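Local coordinates for protein CDA peptide synthetase I (Streptomyces coelicolor, PDB 5DU9) that belongs to the condensation-domain family of peptide synthetases, with the two-lobed fold of the chloramphenicol acetyltransferase type, and holds (2S)-2-amino-N-butyl-propanamide in a pocket, at residues A[130-135]-A[155-160]; A[62-67]-A[97-102]. The protein carries 1 engineered substitution. All blocks are in the same frame, centred on the assembly; numbering follows the deposited sequence.

Contacts 1 and 2 lie side by side, their centres about 9 Å apart, on the same side of the chain's centre. Both are buried, but contact 1 lies nearer the middle of the chain, its centre about 16 Å from the chain's centre against about 22 Å for contact 2, and it alone includes a residue of the ligand pocket. In contact 1 leucines pack on a histidine and an isoleucine; in contact 2 a proline covers a guanidinium and a threonine meets backbone atoms. Strand 65-69 of contact 2 is joined to the 130-135 loop by a hydrogen bond from Phe67 N to Leu132 O (2.8 Å), and Thr62 OG1 is hydrogen-bonded to Val160 O (2.7 Å).

Contact 1 (A[130-135]-A[155-160]); sequences LPLDRP and GVHHIV. With UM2 ((2S)-2-amino-N-butyl-propanamide), chain E.
Leu132 lays one methyl over the His157 imidazole: CD2 stands 3.6 Å from the ring centroid and 14° off the ring normal, a CH-pi contact made squarely over the face. The same CD2 also meets Ile159 CG2 at 3.8 Å, the two side chains reaching toward each other tip to tip. Leu130 adds a looser contact, its CD1 lying 4.4 Å from His157 CB, while its carbonyl O comes obliquely to within 3.8 Å of His157 CD2.

The imidazole is gripped at both nitrogens. Ile159 N donates to His157 ND1 (3.1 Å, 166° at the hydrogen), lying almost exactly in the ring plane, and NE2 is paired with Gln23 OE1 from helix 14-24. With CG anti to the backbone N (chi1 -163°), the ring swings toward the 130-135 loop, where the turn from Pro131 to Arg134 presents Leu132. From helix 14-24, Val19 touches His157 and Ile159, and Trp20 touches Leu132 and Ile159.

His157 and His158 are the paired histidines of the HHxxxDG signature of condensation domains; His157 closes strand 149-157. The ligand's NCQ donates a hydrogen bond to His158 NE2 at 2.8 Å, in the ring plane. Two hydrogen bonds and the Leu132 methyl hold the His157 ring in its rotation, consistent with a structural role beside the ligand-facing His158.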
loop_
_atom_site.group_PDB
_atom_site.type_symbol
_atom_site.label_atom_id
_atom_site.label_comp_id
_atom_site.label_asym_id
_atom_site.label_seq_id
_atom_site.Cartn_x
_atom_site.Cartn_y
_atom_site.Cartn_z
ATOM N N LEU A 130 -16.915 3.766 -7.054
ATOM C CA LEU A 130 -17.381 2.407 -7.315
ATOM C C LEU A 130 -18.361 1.978 -6.232
ATOM O O LEU A 130 -17.939 1.629 -5.130
ATOM C CB LEU A 130 -16.212 1.425 -7.361
ATOM C CG LEU A 130 -15.247 1.514 -8.541
ATOM C CD1 LEU A 130 -14.062 0.598 -8.293
ATOM C CD2 LEU A 130 -15.943 1.146 -9.846
ATOM N N PRO A 131 -19.670 1.999 -6.534
ATOM C CA PRO A 131 -20.670 1.557 -5.553
ATOM C C PRO A 131 -20.406 0.130 -5.087
ATOM O O PRO A 131 -20.157 -0.744 -5.916
ATOM C CB PRO A 131 -21.988 1.648 -6.325
ATOM C CG PRO A 131 -21.732 2.644 -7.400
ATOM C CD PRO A 131 -20.298 2.465 -7.783
ATOM N N LEU A 132 -20.470 -0.095 -3.779
ATOM C CA LEU A 132 -20.028 -1.359 -3.204
ATOM C C LEU A 132 -20.986 -2.517 -3.459
ATOM O O LEU A 132 -20.597 -3.675 -3.299
ATOM C CB LEU A 132 -19.805 -1.200 -1.697
ATOM C CG LEU A 132 -18.644 -0.291 -1.274
ATOM C CD1 LEU A 132 -18.485 -0.302 0.242
ATOM C CD2 LEU A 132 -17.334 -0.687 -1.944
ATOM N N ASP A 133 -22.219 -2.222 -3.868
ATOM C CA ASP A 133 -23.208 -3.272 -4.109
ATOM C C ASP A 133 -23.155 -3.820 -5.536
ATOM O O ASP A 133 -23.957 -4.675 -5.902
ATOM C CB ASP A 133 -24.619 -2.759 -3.811
ATOM C CG ASP A 133 -25.086 -1.717 -4.806
ATOM O OD1 ASP A 133 -24.239 -0.980 -5.346
ATOM O OD2 ASP A 133 -26.308 -1.632 -5.045
ATOM N N ARG A 134 -22.222 -3.321 -6.341
ATOM C CA ARG A 134 -22.010 -3.838 -7.690
ATOM C C ARG A 134 -20.737 -4.679 -7.708
ATOM O O ARG A 134 -19.667 -4.177 -7.374
ATOM C CB ARG A 134 -21.916 -2.695 -8.703
ATOM C CG ARG A 134 -23.151 -1.813 -8.749
ATOM N N PRO A 135 -20.841 -5.962 -8.088
ATOM C CA PRO A 135 -19.654 -6.817 -7.980
ATOM C C PRO A 135 -18.565 -6.474 -8.995
ATOM O O PRO A 135 -18.862 -5.969 -10.073
ATOM C CB PRO A 135 -20.209 -8.220 -8.231
ATOM C CG PRO A 135 -21.411 -8.004 -9.069
ATOM C CD PRO A 135 -22.004 -6.701 -8.613
ATOM N N GLY A 155 -6.836 -0.486 -11.043
ATOM C CA GLY A 155 -7.568 0.380 -10.142
ATOM C C GLY A 155 -8.506 -0.483 -9.332
ATOM O O GLY A 155 -9.118 -1.404 -9.866
ATOM N N VAL A 156 -8.615 -0.197 -8.041
ATOM C CA VAL A 156 -9.470 -0.989 -7.173
ATOM C C VAL A 156 -10.168 -0.112 -6.159
ATOM O O VAL A 156 -9.800 1.049 -5.960
ATOM C CB VAL A 156 -8.673 -2.076 -6.412
ATOM C CG1 VAL A 156 -7.988 -3.032 -7.383
ATOM C CG2 VAL A 156 -7.645 -1.443 -5.468
ATOM N N HIS A 157 -11.191 -0.676 -5.533
ATOM C CA HIS A 157 -11.681 -0.146 -4.277
ATOM C C HIS A 157 -10.850 -0.796 -3.189
ATOM O O HIS A 157 -10.629 -2.003 -3.222
ATOM C CB HIS A 157 -13.161 -0.435 -4.071
ATOM C CG HIS A 157 -13.782 0.411 -3.009
ATOM N ND1 HIS A 157 -13.449 0.293 -1.677
ATOM C CD2 HIS A 157 -14.695 1.407 -3.085
ATOM C CE1 HIS A 157 -14.141 1.175 -0.975
ATOM N NE2 HIS A 157 -14.900 1.866 -1.807
ATOM N N HIS A 158 -10.370 -0.004 -2.237
ATOM C CA HIS A 158 -9.504 -0.531 -1.192
ATOM C C HIS A 158 -10.163 -1.678 -0.413
ATOM O O HIS A 158 -9.467 -2.510 0.173
ATOM C CB HIS A 158 -9.086 0.596 -0.237
ATOM C CG HIS A 158 -7.761 0.369 0.421
ATOM N ND1 HIS A 158 -7.194 -0.881 0.544
ATOM C CD2 HIS A 158 -6.878 1.236 0.970
ATOM C CE1 HIS A 158 -6.026 -0.775 1.152
ATOM N NE2 HIS A 158 -5.813 0.500 1.424
ATOM N N ILE A 159 -11.491 -1.746 -0.421
ATOM C CA ILE A 159 -12.174 -2.775 0.355
ATOM C C ILE A 159 -11.941 -4.185 -0.197
ATOM O O ILE A 159 -12.141 -5.153 0.528
ATOM C CB ILE A 159 -13.704 -2.505 0.452
ATOM C CG1 ILE A 159 -14.289 -3.231 1.669
ATOM C CG2 ILE A 159 -14.431 -2.903 -0.832
ATOM C CD1 ILE A 159 -15.697 -2.789 2.045
ATOM N N VAL A 160 -11.508 -4.317 -1.455
ATOM C CA VAL A 160 -11.300 -5.653 -2.030
ATOM C C VAL A 160 -9.821 -6.019 -2.229
ATOM O O VAL A 160 -9.492 -7.203 -2.323
ATOM C CB VAL A 160 -12.030 -5.828 -3.395
ATOM C CG1 VAL A 160 -13.542 -5.841 -3.192
ATOM C CG2 VAL A 160 -11.627 -4.760 -4.396
HETATM C CCH UM2 E . -8.748 1.098 8.584
HETATM C CCI UM2 E . -8.511 0.442 7.236
HETATM C CCJ UM2 E . -8.514 1.444 6.079
HETATM C CCK UM2 E . -7.182 2.178 5.918
HETATM N NCL UM2 E . -6.181 1.442 5.157
HETATM C CCM UM2 E . -5.404 2.038 4.249
HETATM O OCN UM2 E . -5.733 3.049 3.648
HETATM C CCO UM2 E . -4.055 1.423 4.002
HETATM C CCP UM2 E . -3.046 2.009 4.984
HETATM N NCQ UM2 E . -3.600 1.732 2.633
#

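Contact 2 (A[62-67]-A[97-102])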
loop_
_atom_site.group_PDB
_atom_site.type_symbol
_atom_site.label_atom_id
_atom_site.label_comp_id
_atom_site.label_asym_id
_atom_site.label_seq_id
_atom_site.Cartn_x
_atom_site.Cartn_y
_atom_site.Cartn_z
ATOM N N THR A 62 -12.151 -12.145 -4.162
ATOM C CA THR A 62 -12.352 -10.770 -3.729
ATOM C C THR A 62 -12.689 -9.859 -4.913
ATOM O O THR A 62 -13.426 -8.886 -4.762
ATOM C CB THR A 62 -11.119 -10.223 -2.984
ATOM O OG1 THR A 62 -11.476 -9.015 -2.302
ATOM C CG2 THR A 62 -9.953 -9.961 -3.928
ATOM N N LEU A 63 -12.175 -10.190 -6.092
ATOM C CA LEU A 63 -12.455 -9.394 -7.282
ATOM C C LEU A 63 -13.798 -9.752 -7.907
ATOM O O LEU A 63 -14.189 -9.148 -8.905
ATOM C CB LEU A 63 -11.342 -9.564 -8.319
ATOM C CG LEU A 63 -9.991 -8.939 -7.965
ATOM C CD1 LEU A 63 -8.954 -9.309 -9.020
ATOM C CD2 LEU A 63 -10.098 -7.425 -7.834
ATOM N N CYS A 64 -14.488 -10.733 -7.324
ATOM C CA CYS A 64 -15.826 -11.128 -7.765
ATOM C C CYS A 64 -16.863 -10.833 -6.697
ATOM O O CYS A 64 -17.963 -11.383 -6.727
ATOM C CB CYS A 64 -15.873 -12.621 -8.099
ATOM S SG CYS A 64 -14.865 -13.117 -9.482
ATOM N N SER A 65 -16.508 -9.978 -5.747
ATOM C CA SER A 65 -17.338 -9.771 -4.574
ATOM C C SER A 65 -18.038 -8.421 -4.582
ATOM O O SER A 65 -17.567 -7.458 -5.190
ATOM C CB SER A 65 -16.497 -9.904 -3.305
ATOM O OG SER A 65 -16.074 -11.243 -3.113
ATOM N N ARG A 66 -19.182 -8.375 -3.912
ATOM C CA ARG A 66 -19.856 -7.123 -3.611
ATOM C C ARG A 66 -20.187 -7.102 -2.129
ATOM O O ARG A 66 -20.024 -8.111 -1.438
ATOM C CB ARG A 66 -21.116 -6.962 -4.450
ATOM C CG ARG A 66 -22.178 -8.015 -4.203
ATOM C CD ARG A 66 -23.279 -7.843 -5.219
ATOM N NE ARG A 66 -24.475 -8.620 -4.917
ATOM C CZ ARG A 66 -25.716 -8.208 -5.167
ATOM N NH1 ARG A 66 -25.936 -7.018 -5.710
ATOM N NH2 ARG A 66 -26.744 -8.986 -4.865
ATOM N N PHE A 67 -20.652 -5.956 -1.646
ATOM C CA PHE A 67 -20.934 -5.781 -0.231
ATOM C C PHE A 67 -22.340 -5.242 -0.026
ATOM O O PHE A 67 -22.734 -4.239 -0.623
ATOM C CB PHE A 67 -19.889 -4.861 0.395
ATOM C CG PHE A 67 -18.499 -5.412 0.304
ATOM C CD1 PHE A 67 -17.771 -5.295 -0.872
ATOM C CD2 PHE A 67 -17.934 -6.087 1.373
ATOM C CE1 PHE A 67 -16.504 -5.827 -0.972
ATOM C CE2 PHE A 67 -16.665 -6.620 1.280
ATOM C CZ PHE A 67 -15.947 -6.487 0.108
ATOM N N PRO A 97 -26.284 -10.942 -9.830
ATOM C CA PRO A 97 -25.432 -10.294 -10.835
ATOM C C PRO A 97 -24.131 -11.051 -11.089
ATOM O O PRO A 97 -23.588 -11.656 -10.167
ATOM C CB PRO A 97 -25.152 -8.918 -10.222
ATOM C CG PRO A 97 -25.310 -9.114 -8.761
ATOM C CD PRO A 97 -26.395 -10.135 -8.602
ATOM N N TYR A 98 -23.663 -11.032 -12.334
ATOM C CA TYR A 98 -22.347 -11.554 -12.678
ATOM C C TYR A 98 -21.317 -10.447 -12.507
ATOM O O TYR A 98 -21.591 -9.289 -12.814
ATOM C CB TYR A 98 -22.305 -12.068 -14.122
ATOM C CG TYR A 98 -23.037 -13.366 -14.377
ATOM C CD1 TYR A 98 -22.660 -14.540 -13.737
ATOM C CD2 TYR A 98 -24.079 -13.426 -15.292
ATOM C CE1 TYR A 98 -23.321 -15.733 -13.982
ATOM C CE2 TYR A 98 -24.744 -14.611 -15.543
ATOM C CZ TYR A 98 -24.360 -15.763 -14.887
ATOM O OH TYR A 98 -25.019 -16.946 -15.135
ATOM N N THR A 99 -20.134 -10.798 -12.018
ATOM C CA THR A 99 -19.032 -9.850 -12.012
ATOM C C THR A 99 -18.646 -9.555 -13.456
ATOM O O THR A 99 -18.313 -10.475 -14.205
ATOM C CB THR A 99 -17.811 -10.387 -11.247
ATOM O OG1 THR A 99 -18.123 -10.466 -9.854
ATOM C CG2 THR A 99 -16.598 -9.468 -11.433
ATOM N N PRO A 100 -18.694 -8.277 -13.860
ATOM C CA PRO A 100 -18.212 -7.950 -15.203
ATOM C C PRO A 100 -16.690 -7.934 -15.255
ATOM O O PRO A 100 -16.046 -7.620 -14.253
ATOM C CB PRO A 100 -18.789 -6.558 -15.455
ATOM C CG PRO A 100 -18.894 -5.955 -14.104
ATOM C CD PRO A 100 -19.203 -7.086 -13.157
ATOM N N VAL A 101 -16.129 -8.283 -16.405
ATOM C CA VAL A 101 -14.688 -8.219 -16.595
ATOM C C VAL A 101 -14.377 -7.488 -17.888
ATOM O O VAL A 101 -14.854 -7.860 -18.962
ATOM C CB VAL A 101 -14.045 -9.611 -16.628
ATOM C CG1 VAL A 101 -12.528 -9.478 -16.649
ATOM C CG2 VAL A 101 -14.495 -10.435 -15.423
ATOM N N LEU A 102 -13.567 -6.444 -17.766
ATOM C CA LEU A 102 -13.206 -5.607 -18.896
ATOM C C LEU A 102 -11.752 -5.177 -18.797
ATOM O O LEU A 102 -11.335 -4.591 -17.796
ATOM C CB LEU A 102 -14.112 -4.376 -18.959
ATOM C CG LEU A 102 -13.752 -3.314 -20.002
ATOM C CD1 LEU A 102 -13.967 -3.853 -21.408
ATOM C CD2 LEU A 102 -14.562 -2.048 -19.771
#
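Arg66 and Pro97 meet where a beta hairpin, strands 65-69 and 75-79, packs against the loop leading to strand 103-107, the edge strand of the six-stranded sheet in this chloramphenicol acetyltransferase-like fold. An apolar ring packs on a flat cation: Pro97 CG sits over the centre of one guanidinium face, 3.7 Å from Arg66 CZ, and the two side chains cross at about a right angle. Arg66 gets there on a chain extended from CG to NE, after a first torsion of 63° that sets CG between the backbone N and carbonyl carbon.

Hydrogen bonds to residues outside the two segments tie each of them down. Arg66 NH1 bonds Asp133 O in the neighbouring loop, so the guanidinium is held there while the proline ring covers its face. Thr99 is tied at its backbone to Pro81, and Cys64 likewise to Cys80, bringing both segments up to the chain that follows strand 75-79.

Van der Waals packing does the rest. Thr99 inserts its branches against the backbone of the 3-10 segment and the residue after it, just ahead of strand 65-69: CG2 lies 3.5 Å from Leu63 O, and OG1, hydrogen-bonded to Cys80 O, comes within 3.2 Å of Cys64 CA.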